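Local coordinates for DNA-binding protein reb1 (Schizosaccharomyces pombe, PDB 5EYB) that binds specific sites in ribosomal DNA and upstream of many genes, bending the replication fork barrier site and acting in termination of RNA polymerase I transcription, at residues A[118-123]-A[135-140]; A[128-133]-A[201-206]; A[305-310]-A[325-330]; A[312-317]-A[321-326]. All blocks are in the same frame, centred on the assembly; numbering follows the deposited sequence.

Overall arrangement
The four contacts form two clusters on opposite sides of the centre of an all-helical, DNA-bound chain. Contacts 1 and 2 share helix 122-129 and have centres 15 Å apart: Trp120 and Ile138 of contact 1 pack on Gln128 and Ile129 of contact 2. Contact 2 then carries this region to a Myb-type repeat and to a backbone phosphate of chain B. Contacts 3 and 4 lie about 49 and 48 Å from contact 2, centre to centre, and only 7 Å from each other, because both join helix 307-314 to helix 320-333. Nearest atoms to the nucleic acid are about 4 Å away for contacts 1 and 4, and about 11 Å for contact 3.

Contact 1 of 4, residues A[118-123]-A[135-140]; sequences QGWSEY and PKTIRM
Thr137 faces Gln118 and Trp120 with every atom of its short side chain. Its CB lies 3.5 Å from Gln118 NE2, the two side chains meeting at a slant. At CB the chain forks, and the two branches meet different things. The methyl CG2 stays with the amide, 3.6 Å from Gln118 NE2, whereas the hydroxyl turns to the indole. A chi1 of 69° sets OG1 between the backbone N and the carbonyl carbon, and from there OG1 comes obliquely to Trp120 CH2 at 3.8 Å. Gln118 itself leans over the indole, its OE1 lying above one face of Trp120 near the rim. These residues belong to a Myb-associated domain of the helix-turn-helix clan, where the loop leading into helix 122-129 meets the first turn of helix 136-147. The threonine also touches Phe114 of helix 101-116, so a third helix backs the contact. One residue further on, the buried Ile138 reaches the rim of the same indole, with its CD1 near the ring plane and 3.9 Å from Trp120 CZ3. An alanine at Thr137 would strip away both branches, which would probably open a gap beside the tryptophan and let the Gln118 amide turn more freely. From helix 122-129, Gln128 packs against both Trp120 and Ile138, while Ser121 caps the start of that helix through its bond to Gln124 N.

Contact 2 of 4, residues A[128-133]-A[201-206]; sequences QIWAGK and ARMPND. With nucleotides of chain B.
The indole NE1 of Trp130, whose far end meets Pro204 and Met203, is held by two backbone carbonyls: a hydrogen bond to Arg162 O and a weak one to Tyr165 O. With the five-membered ring fixed there, the six-membered ring is carried toward the other segment. Pro204 comes from the opposite direction, and its CG stops 3.9 Å from Trp130 CZ3, approaching the ring obliquely. The neighbouring CD of Pro204 is almost as near, 4.0 Å from the same CZ3. Met203 adds a looser touch, CG to Trp130 CH2 at 4.4 Å. This buried apolar meeting joins a Myb-associated domain to the first Myb-type repeat at a telling point, the start of helix 204-215, which ends the predicted helix-turn-helix motif. Met203 occupies the N-cap position of that helix, and on its first turn Asn205 packs on a cytosine base. Around the indole, Arg162 makes a cation-pi contact and Phe168 an edge-to-face one, while Arg198 bonds to Trp130 O. Beyond the tryptophan the chain folds into an inverse gamma turn centred on Ala131, with a weak bond from Gly132 N to Trp130 O. The turn brings Lys133 to the DNA, its CA 3.3 Å from OP1 of DG8 of chain B. Bent at chi2 (-62°), the lysine chain runs along the sugar, its CD 3.7 Å from C5' of DG8 of chain B and its NZ 3.6 Å from O4' of the same nucleotide.

Contact 3 of 4, residues A[305-310]-A[325-330]; sequences IHWENI and FQFINL
Phe327 meets Ile305 and Trp307 with one side of its ring, and the three side chains illustrate how an aliphatic group and two aromatic ones can share a small interface without stacking. Ile305 and Phe327 come from opposite directions. The end methyl of the isoleucine, CD1, reaches Phe327 CE2 at 3.6 Å and touches CZ beyond it, meeting the phenyl obliquely. Trp307 presents its edge: Phe327 CD2 lies near the indole plane, 4.3 Å from Trp307 CZ2. The two rings are turned about 60° against each other. For Phe327, a chi1 of -177° places CG opposite the backbone N and swings the phenyl out from helix 320-333 into this position. Within 305-310, the other branch of Ile305 is also used, since CG2 sits above one face of Trp307, offset toward the rim. Helices 284-299, 307-314 and 320-333 pack together here in a small bundle that resembles the three-helix plan of Myb-type domains. Ile294 of helix 284-299 touches both Trp307 and Phe327, closing the apolar cluster from the third helix. Further contacts of the indole run back along helix 320-333, to Arg320, Met323 and Leu324. On another side of that helix, Ile328 packs against Leu228, Thr232 and Leu235 of helix 228-238.

Contact 4 of 4, residues A[312-317]-A[321-326]; sequences KEANGR and DQMLFQ
Gln322 and Met323 carry this contact on helix 320-333, facing Arg317 and Ala314 respectively. Gln322 comes first. Its OE1 approaches Arg317 O no closer than 4.3 Å, and its true partner is Thr319 N, to which it is hydrogen-bonded; NE2 is held by Lys277 O and, weakly, by Ala278 O. Both ends of this buried amide are therefore satisfied, which would fix its rotation. Met323 then makes the apolar touch, SD to Ala314 CB at 4.1 Å. Its chain runs extended to the sulfur and bends at chi3 (71°), which takes the terminal methyl CE toward Ile310 while keeping it about as near Ala314 CB as the sulfur. Helix 307-314 ends at Ala314, and a short connection, with positive phi at Asn315 and Gly316, leads to helix 320-333, an arrangement reminiscent of a helix-turn-helix. Trp289 of helix 284-299 packs against both Ala314 and Met323. Further along helix 320-333, Gln326 NE2 bonds to Asn287 OD1, again on helix 284-299.

Contact 1 of 4, residues A[118-123]-A[135-140]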
# COMPACT_ATOMS: atom_id res chain seq x y z
N GLN A 118 -2.81 -36.53 -17.21
CA GLN A 118 -3.58 -37.04 -16.08
C GLN A 118 -5.07 -36.70 -16.15
O GLN A 118 -5.85 -37.15 -15.32
CB GLN A 118 -2.99 -36.53 -14.75
CG GLN A 118 -1.54 -36.91 -14.55
CD GLN A 118 -1.17 -36.99 -13.08
OE1 GLN A 118 -2.05 -36.95 -12.21
NE2 GLN A 118 0.12 -37.10 -12.80
N GLY A 119 -5.46 -35.90 -17.14
CA GLY A 119 -6.86 -35.59 -17.39
C GLY A 119 -7.58 -34.91 -16.24
O GLY A 119 -8.58 -35.41 -15.73
N TRP A 120 -7.06 -33.76 -15.83
CA TRP A 120 -7.69 -32.98 -14.77
C TRP A 120 -8.27 -31.67 -15.32
O TRP A 120 -7.85 -31.19 -16.37
CB TRP A 120 -6.70 -32.68 -13.65
CG TRP A 120 -6.32 -33.87 -12.83
CD1 TRP A 120 -6.72 -35.16 -13.01
CD2 TRP A 120 -5.45 -33.87 -11.68
NE1 TRP A 120 -6.15 -35.97 -12.05
CE2 TRP A 120 -5.37 -35.20 -11.23
CE3 TRP A 120 -4.73 -32.88 -11.00
CZ2 TRP A 120 -4.60 -35.57 -10.12
CZ3 TRP A 120 -3.97 -33.24 -9.91
CH2 TRP A 120 -3.91 -34.58 -9.48
N SER A 121 -9.23 -31.13 -14.59
CA SER A 121 -9.70 -29.77 -14.85
C SER A 121 -8.89 -28.83 -13.97
O SER A 121 -8.24 -29.28 -13.02
CB SER A 121 -11.19 -29.64 -14.55
OG SER A 121 -11.46 -29.92 -13.19
N GLU A 122 -8.92 -27.54 -14.27
CA GLU A 122 -8.17 -26.57 -13.49
C GLU A 122 -8.71 -26.50 -12.07
O GLU A 122 -7.98 -26.20 -11.12
CB GLU A 122 -8.19 -25.19 -14.15
CG GLU A 122 -7.28 -24.17 -13.47
CD GLU A 122 -7.14 -22.89 -14.25
OE1 GLU A 122 -6.86 -22.96 -15.47
OE2 GLU A 122 -7.30 -21.80 -13.65
N TYR A 123 -10.00 -26.79 -11.91
CA TYR A 123 -10.60 -26.84 -10.59
C TYR A 123 -10.02 -28.00 -9.79
O TYR A 123 -9.63 -27.84 -8.64
CB TYR A 123 -12.12 -26.96 -10.68
CG TYR A 123 -12.81 -26.91 -9.33
CD1 TYR A 123 -12.90 -25.72 -8.62
CD2 TYR A 123 -13.37 -28.05 -8.77
CE1 TYR A 123 -13.53 -25.67 -7.39
CE2 TYR A 123 -14.00 -28.01 -7.54
CZ TYR A 123 -14.07 -26.82 -6.85
OH TYR A 123 -14.70 -26.77 -5.63
N PRO A 135 -0.64 -34.93 -3.10
CA PRO A 135 -0.20 -36.26 -3.56
C PRO A 135 1.17 -36.22 -4.23
O PRO A 135 1.73 -35.15 -4.44
CB PRO A 135 -1.28 -36.66 -4.56
CG PRO A 135 -1.79 -35.36 -5.08
CD PRO A 135 -1.76 -34.42 -3.91
N LYS A 136 1.70 -37.40 -4.57
CA LYS A 136 3.02 -37.51 -5.18
C LYS A 136 3.08 -36.86 -6.56
O LYS A 136 4.13 -36.35 -6.96
CB LYS A 136 3.42 -38.98 -5.28
N THR A 137 1.97 -36.88 -7.28
CA THR A 137 1.91 -36.27 -8.60
C THR A 137 2.07 -34.76 -8.51
O THR A 137 2.75 -34.15 -9.34
CB THR A 137 0.58 -36.59 -9.32
OG1 THR A 137 -0.50 -35.91 -8.66
CG2 THR A 137 0.32 -38.09 -9.32
N ILE A 138 1.43 -34.17 -7.51
CA ILE A 138 1.55 -32.73 -7.27
C ILE A 138 2.95 -32.40 -6.77
O ILE A 138 3.55 -31.40 -7.18
CB ILE A 138 0.50 -32.24 -6.25
CG1 ILE A 138 -0.89 -32.26 -6.88
CG2 ILE A 138 0.81 -30.83 -5.78
CD1 ILE A 138 -1.02 -31.36 -8.09
N ARG A 139 3.48 -33.24 -5.89
CA ARG A 139 4.82 -33.07 -5.35
C ARG A 139 5.86 -33.13 -6.46
O ARG A 139 6.89 -32.45 -6.40
CB ARG A 139 5.11 -34.13 -4.28
N MET A 140 5.59 -33.94 -7.47
CA MET A 140 6.50 -34.09 -8.60
C MET A 140 6.34 -32.91 -9.56
O MET A 140 7.30 -32.49 -10.21
CB MET A 140 6.25 -35.41 -9.32
CG MET A 140 7.41 -35.86 -10.19
SD MET A 140 8.93 -36.09 -9.24
CE MET A 140 10.12 -36.30 -10.56

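Contact 2 of 4, residues A[128-133]-A[201-206]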
# COMPACT_ATOMS: atom_id res chain seq x y z
N GLN A 128 -6.38 -30.25 -5.41
CA GLN A 128 -5.30 -31.17 -5.07
C GLN A 128 -4.10 -30.42 -4.50
O GLN A 128 -3.39 -30.93 -3.64
CB GLN A 128 -4.89 -31.98 -6.30
CG GLN A 128 -5.91 -33.02 -6.71
CD GLN A 128 -6.17 -34.04 -5.62
OE1 GLN A 128 -5.26 -34.70 -5.14
NE2 GLN A 128 -7.43 -34.17 -5.22
N ILE A 129 -3.87 -29.20 -4.99
CA ILE A 129 -2.82 -28.35 -4.44
C ILE A 129 -3.13 -28.06 -2.97
O ILE A 129 -2.25 -28.12 -2.12
CB ILE A 129 -2.70 -27.02 -5.21
CG1 ILE A 129 -2.17 -27.26 -6.63
CG2 ILE A 129 -1.77 -26.06 -4.48
CD1 ILE A 129 -0.72 -27.65 -6.69
N TRP A 130 -4.40 -27.76 -2.70
CA TRP A 130 -4.83 -27.36 -1.37
C TRP A 130 -5.44 -28.50 -0.54
O TRP A 130 -6.09 -28.25 0.47
CB TRP A 130 -5.84 -26.21 -1.48
CG TRP A 130 -5.23 -24.91 -1.84
CD1 TRP A 130 -4.96 -24.44 -3.09
CD2 TRP A 130 -4.80 -23.89 -0.92
NE1 TRP A 130 -4.39 -23.19 -3.01
CE2 TRP A 130 -4.28 -22.83 -1.69
CE3 TRP A 130 -4.80 -23.78 0.47
CZ2 TRP A 130 -3.77 -21.67 -1.11
CZ3 TRP A 130 -4.30 -22.63 1.04
CH2 TRP A 130 -3.78 -21.59 0.25
N ALA A 131 -5.22 -29.73 -0.97
CA ALA A 131 -5.80 -30.89 -0.28
C ALA A 131 -5.01 -31.30 0.95
O ALA A 131 -4.66 -32.47 1.10
CB ALA A 131 -5.92 -32.06 -1.24
N GLY A 132 -4.73 -30.34 1.84
CA GLY A 132 -3.98 -30.61 3.05
C GLY A 132 -2.58 -31.12 2.76
O GLY A 132 -1.61 -30.36 2.77
N LYS A 133 -2.46 -32.42 2.49
CA LYS A 133 -1.20 -33.02 2.09
C LYS A 133 -1.27 -33.44 0.63
O LYS A 133 -1.93 -34.42 0.29
CB LYS A 133 -0.85 -34.22 2.98
CG LYS A 133 -0.79 -33.91 4.47
CD LYS A 133 0.29 -32.89 4.80
CE LYS A 133 0.28 -32.55 6.28
NZ LYS A 133 1.36 -31.59 6.66
N ALA A 201 -15.29 -20.74 2.65
CA ALA A 201 -14.91 -20.86 1.24
C ALA A 201 -14.01 -19.69 0.84
O ALA A 201 -14.17 -19.10 -0.22
CB ALA A 201 -16.13 -20.92 0.34
N ARG A 202 -13.06 -19.38 1.71
CA ARG A 202 -12.18 -18.25 1.52
C ARG A 202 -10.71 -18.66 1.61
O ARG A 202 -10.35 -19.56 2.36
CB ARG A 202 -12.48 -17.17 2.56
CG ARG A 202 -13.77 -16.41 2.35
CD ARG A 202 -13.62 -15.39 1.24
NE ARG A 202 -14.61 -14.32 1.35
CZ ARG A 202 -14.53 -13.18 0.67
NH1 ARG A 202 -13.52 -12.96 -0.15
NH2 ARG A 202 -15.47 -12.26 0.83
N MET A 203 -9.86 -18.01 0.83
CA MET A 203 -8.43 -18.27 0.90
C MET A 203 -7.92 -17.86 2.28
O MET A 203 -8.06 -16.70 2.67
CB MET A 203 -7.68 -17.52 -0.20
CG MET A 203 -6.24 -17.96 -0.36
SD MET A 203 -5.33 -16.86 -1.44
CE MET A 203 -6.43 -16.80 -2.85
N PRO A 204 -7.33 -18.81 3.01
CA PRO A 204 -6.84 -18.62 4.38
C PRO A 204 -6.11 -17.29 4.59
O PRO A 204 -6.34 -16.64 5.61
CB PRO A 204 -5.91 -19.80 4.58
CG PRO A 204 -6.53 -20.88 3.75
CD PRO A 204 -7.10 -20.19 2.54
N ASN A 205 -5.25 -16.91 3.65
CA ASN A 205 -4.52 -15.66 3.75
C ASN A 205 -5.45 -14.44 3.73
O ASN A 205 -5.24 -13.47 4.47
CB ASN A 205 -3.49 -15.55 2.62
CG ASN A 205 -2.55 -14.36 2.79
OD1 ASN A 205 -2.72 -13.32 2.15
ND2 ASN A 205 -1.56 -14.51 3.66
N ASP A 206 -6.49 -14.51 2.90
CA ASP A 206 -7.50 -13.45 2.83
C ASP A 206 -8.25 -13.30 4.14
O ASP A 206 -8.62 -12.20 4.54
CB ASP A 206 -8.50 -13.71 1.70
CG ASP A 206 -7.88 -13.59 0.33
OD1 ASP A 206 -6.91 -12.82 0.17
OD2 ASP A 206 -8.36 -14.28 -0.60
P DG B 8 1.61 -29.61 0.71
OP1 DG B 8 0.55 -30.64 0.63
OP2 DG B 8 1.65 -28.51 -0.28
O5' DG B 8 1.56 -28.96 2.17
C5' DG B 8 1.62 -29.79 3.31
C4' DG B 8 1.15 -29.06 4.56
O4' DG B 8 2.29 -28.47 5.24
C3' DG B 8 0.15 -27.94 4.34
O3' DG B 8 -0.80 -27.96 5.40
C2' DG B 8 1.02 -26.68 4.37
C1' DG B 8 2.10 -27.07 5.37
N9 DG B 8 3.40 -26.43 5.11
C8 DG B 8 4.06 -26.36 3.91
N7 DG B 8 5.21 -25.75 3.99
C5 DG B 8 5.32 -25.41 5.33
C6 DG B 8 6.36 -24.74 6.02
O6 DG B 8 7.43 -24.29 5.56
N1 DG B 8 6.08 -24.60 7.37
C2 DG B 8 4.94 -25.05 7.99
N2 DG B 8 4.85 -24.81 9.30
N3 DG B 8 3.96 -25.68 7.36
C4 DG B 8 4.22 -25.83 6.04

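Contact 3 of 4, residues A[305-310]-A[325-330]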
# COMPACT_ATOMS: atom_id res chain seq x y z
N ILE A 305 -5.90 23.97 17.88
CA ILE A 305 -4.90 24.38 16.90
C ILE A 305 -5.35 24.13 15.47
O ILE A 305 -5.41 22.98 15.02
CB ILE A 305 -3.56 23.67 17.12
CG1 ILE A 305 -3.13 23.78 18.58
CG2 ILE A 305 -2.50 24.24 16.20
CD1 ILE A 305 -1.87 23.01 18.91
N HIS A 306 -5.67 25.20 14.75
CA HIS A 306 -6.00 25.10 13.33
C HIS A 306 -4.72 25.16 12.50
O HIS A 306 -4.11 26.22 12.36
CB HIS A 306 -6.96 26.22 12.92
CG HIS A 306 -8.36 26.01 13.41
ND1 HIS A 306 -9.33 27.00 13.35
CD2 HIS A 306 -8.96 24.93 13.97
CE1 HIS A 306 -10.46 26.53 13.85
NE2 HIS A 306 -10.27 25.28 14.23
N TRP A 307 -4.32 24.01 11.96
CA TRP A 307 -3.04 23.88 11.27
C TRP A 307 -3.09 24.34 9.82
O TRP A 307 -2.04 24.49 9.18
CB TRP A 307 -2.56 22.43 11.32
CG TRP A 307 -2.13 22.01 12.68
CD1 TRP A 307 -2.87 21.32 13.60
CD2 TRP A 307 -0.86 22.25 13.29
NE1 TRP A 307 -2.14 21.11 14.74
CE2 TRP A 307 -0.90 21.67 14.58
CE3 TRP A 307 0.31 22.89 12.88
CZ2 TRP A 307 0.18 21.72 15.45
CZ3 TRP A 307 1.38 22.94 13.74
CH2 TRP A 307 1.31 22.36 15.02
N GLU A 308 -4.29 24.57 9.29
CA GLU A 308 -4.45 24.99 7.90
C GLU A 308 -3.67 26.26 7.60
O GLU A 308 -3.02 26.37 6.56
CB GLU A 308 -5.93 25.18 7.57
N ASN A 309 -3.72 27.22 8.52
CA ASN A 309 -3.04 28.50 8.35
C ASN A 309 -1.54 28.40 8.62
O ASN A 309 -0.75 29.13 8.03
CB ASN A 309 -3.66 29.57 9.25
CG ASN A 309 -5.14 29.77 8.97
OD1 ASN A 309 -5.99 29.09 9.55
ND2 ASN A 309 -5.46 30.70 8.09
N ILE A 310 -1.17 27.50 9.53
CA ILE A 310 0.23 27.33 9.90
C ILE A 310 1.02 26.72 8.75
O ILE A 310 2.12 27.18 8.43
CB ILE A 310 0.38 26.44 11.15
CG1 ILE A 310 -0.66 26.81 12.21
CG2 ILE A 310 1.79 26.56 11.72
CD1 ILE A 310 -0.53 28.21 12.75
N PHE A 325 5.09 16.89 14.59
CA PHE A 325 6.18 16.14 15.19
C PHE A 325 7.05 17.04 16.05
O PHE A 325 7.43 16.68 17.17
CB PHE A 325 7.02 15.46 14.12
CG PHE A 325 8.15 14.64 14.66
CD1 PHE A 325 7.92 13.43 15.28
CD2 PHE A 325 9.46 15.09 14.55
CE1 PHE A 325 8.96 12.67 15.78
CE2 PHE A 325 10.51 14.33 15.05
CZ PHE A 325 10.26 13.12 15.66
N GLN A 326 7.36 18.23 15.53
CA GLN A 326 8.20 19.18 16.24
C GLN A 326 7.50 19.72 17.49
O GLN A 326 8.14 19.93 18.52
CB GLN A 326 8.60 20.33 15.32
CG GLN A 326 9.48 21.38 15.99
CD GLN A 326 10.84 20.83 16.39
OE1 GLN A 326 11.26 19.76 15.94
NE2 GLN A 326 11.54 21.57 17.24
N PHE A 327 6.20 19.95 17.38
CA PHE A 327 5.42 20.44 18.50
C PHE A 327 5.37 19.42 19.63
O PHE A 327 5.43 19.78 20.81
CB PHE A 327 4.00 20.80 18.04
CG PHE A 327 3.14 21.38 19.13
CD1 PHE A 327 3.62 22.39 19.95
CD2 PHE A 327 1.85 20.93 19.32
CE1 PHE A 327 2.83 22.93 20.95
CE2 PHE A 327 1.05 21.46 20.31
CZ PHE A 327 1.54 22.46 21.13
N ILE A 328 5.26 18.14 19.28
CA ILE A 328 5.25 17.06 20.26
C ILE A 328 6.53 17.06 21.08
O ILE A 328 6.50 17.00 22.32
CB ILE A 328 5.08 15.67 19.60
CG1 ILE A 328 3.76 15.59 18.83
CG2 ILE A 328 5.14 14.57 20.65
CD1 ILE A 328 2.56 15.73 19.71
N ASN A 329 7.67 17.15 20.40
CA ASN A 329 8.96 17.13 21.07
C ASN A 329 9.21 18.38 21.91
O ASN A 329 9.88 18.32 22.93
CB ASN A 329 10.09 16.96 20.04
CG ASN A 329 10.02 15.64 19.32
OD1 ASN A 329 8.99 14.96 19.34
ND2 ASN A 329 11.12 15.26 18.67
N LEU A 330 8.65 19.50 21.47
CA LEU A 330 8.78 20.74 22.22
C LEU A 330 7.98 20.68 23.52
O LEU A 330 8.45 21.13 24.56
CB LEU A 330 8.33 21.94 21.38
CG LEU A 330 9.30 22.38 20.29
CD1 LEU A 330 8.71 23.53 19.49
CD2 LEU A 330 10.64 22.77 20.89

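Contact 4 of 4, residues A[312-317]-A[321-326]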
# COMPACT_ATOMS: atom_id res chain seq x y z
N LYS A 312 0.29 26.78 5.57
CA LYS A 312 0.35 27.73 4.47
C LYS A 312 1.46 28.75 4.66
O LYS A 312 2.17 29.10 3.72
CB LYS A 312 -1.00 28.45 4.32
N GLU A 313 1.62 29.23 5.90
CA GLU A 313 2.63 30.23 6.19
C GLU A 313 4.04 29.63 6.14
O GLU A 313 5.01 30.34 5.89
CB GLU A 313 2.37 30.86 7.56
CG GLU A 313 3.18 32.11 7.83
CD GLU A 313 2.68 32.86 9.05
OE1 GLU A 313 1.48 32.75 9.36
OE2 GLU A 313 3.49 33.56 9.70
N ALA A 314 4.13 28.33 6.37
CA ALA A 314 5.40 27.62 6.24
C ALA A 314 5.77 27.47 4.77
O ALA A 314 6.90 27.74 4.36
CB ALA A 314 5.33 26.26 6.92
N ASN A 315 4.78 27.04 3.98
CA ASN A 315 4.89 26.95 2.53
C ASN A 315 6.08 26.14 2.02
O ASN A 315 7.02 26.69 1.46
CB ASN A 315 4.94 28.36 1.92
CG ASN A 315 4.61 28.36 0.44
OD1 ASN A 315 3.46 28.55 0.04
ND2 ASN A 315 5.63 28.15 -0.39
N GLY A 316 6.03 24.83 2.23
CA GLY A 316 7.02 23.93 1.65
C GLY A 316 8.17 23.56 2.56
O GLY A 316 8.79 22.51 2.37
N ARG A 317 8.48 24.41 3.54
CA ARG A 317 9.60 24.15 4.43
C ARG A 317 9.31 22.97 5.34
O ARG A 317 10.19 22.14 5.61
CB ARG A 317 9.93 25.39 5.27
CG ARG A 317 11.28 25.28 5.97
CD ARG A 317 11.58 26.48 6.84
NE ARG A 317 12.92 26.39 7.41
CZ ARG A 317 13.42 27.23 8.31
NH1 ARG A 317 12.68 28.23 8.78
NH2 ARG A 317 14.66 27.06 8.76
N ASP A 321 2.53 17.13 9.21
CA ASP A 321 2.99 16.11 10.15
C ASP A 321 4.36 16.42 10.74
O ASP A 321 4.66 16.05 11.87
CB ASP A 321 3.00 14.74 9.47
CG ASP A 321 1.60 14.24 9.15
OD1 ASP A 321 0.69 14.43 9.98
OD2 ASP A 321 1.40 13.67 8.06
N GLN A 322 5.20 17.11 9.98
CA GLN A 322 6.53 17.50 10.46
C GLN A 322 6.46 18.57 11.54
O GLN A 322 7.22 18.54 12.51
CB GLN A 322 7.40 17.99 9.30
CG GLN A 322 8.06 16.87 8.52
CD GLN A 322 8.81 17.38 7.31
OE1 GLN A 322 8.47 18.42 6.75
NE2 GLN A 322 9.83 16.64 6.89
N MET A 323 5.54 19.52 11.38
CA MET A 323 5.36 20.56 12.38
C MET A 323 4.73 19.97 13.63
O MET A 323 5.10 20.34 14.75
CB MET A 323 4.49 21.69 11.83
CG MET A 323 4.84 22.10 10.41
SD MET A 323 4.16 23.69 9.94
CE MET A 323 5.17 24.77 10.94
N LEU A 324 3.79 19.05 13.44
CA LEU A 324 3.17 18.35 14.56
C LEU A 324 4.21 17.56 15.33
O LEU A 324 4.21 17.54 16.55
CB LEU A 324 2.05 17.41 14.08
CG LEU A 324 0.63 17.97 14.03
CD1 LEU A 324 0.53 19.10 13.03
CD2 LEU A 324 -0.35 16.87 13.67
N PHE A 325 5.09 16.89 14.59
CA PHE A 325 6.18 16.14 15.19
C PHE A 325 7.05 17.04 16.05
O PHE A 325 7.43 16.68 17.17
CB PHE A 325 7.02 15.46 14.12
CG PHE A 325 8.15 14.64 14.66
CD1 PHE A 325 7.92 13.43 15.28
CD2 PHE A 325 9.46 15.09 14.55
CE1 PHE A 325 8.96 12.67 15.78
CE2 PHE A 325 10.51 14.33 15.05
CZ PHE A 325 10.26 13.12 15.66
N GLN A 326 7.36 18.23 15.53
CA GLN A 326 8.20 19.18 16.24
C GLN A 326 7.50 19.72 17.49
O GLN A 326 8.14 19.93 18.52
CB GLN A 326 8.60 20.33 15.32
CG GLN A 326 9.48 21.38 15.99
CD GLN A 326 10.84 20.83 16.39
OE1 GLN A 326 11.26 19.76 15.94
NE2 GLN A 326 11.54 21.57 17.24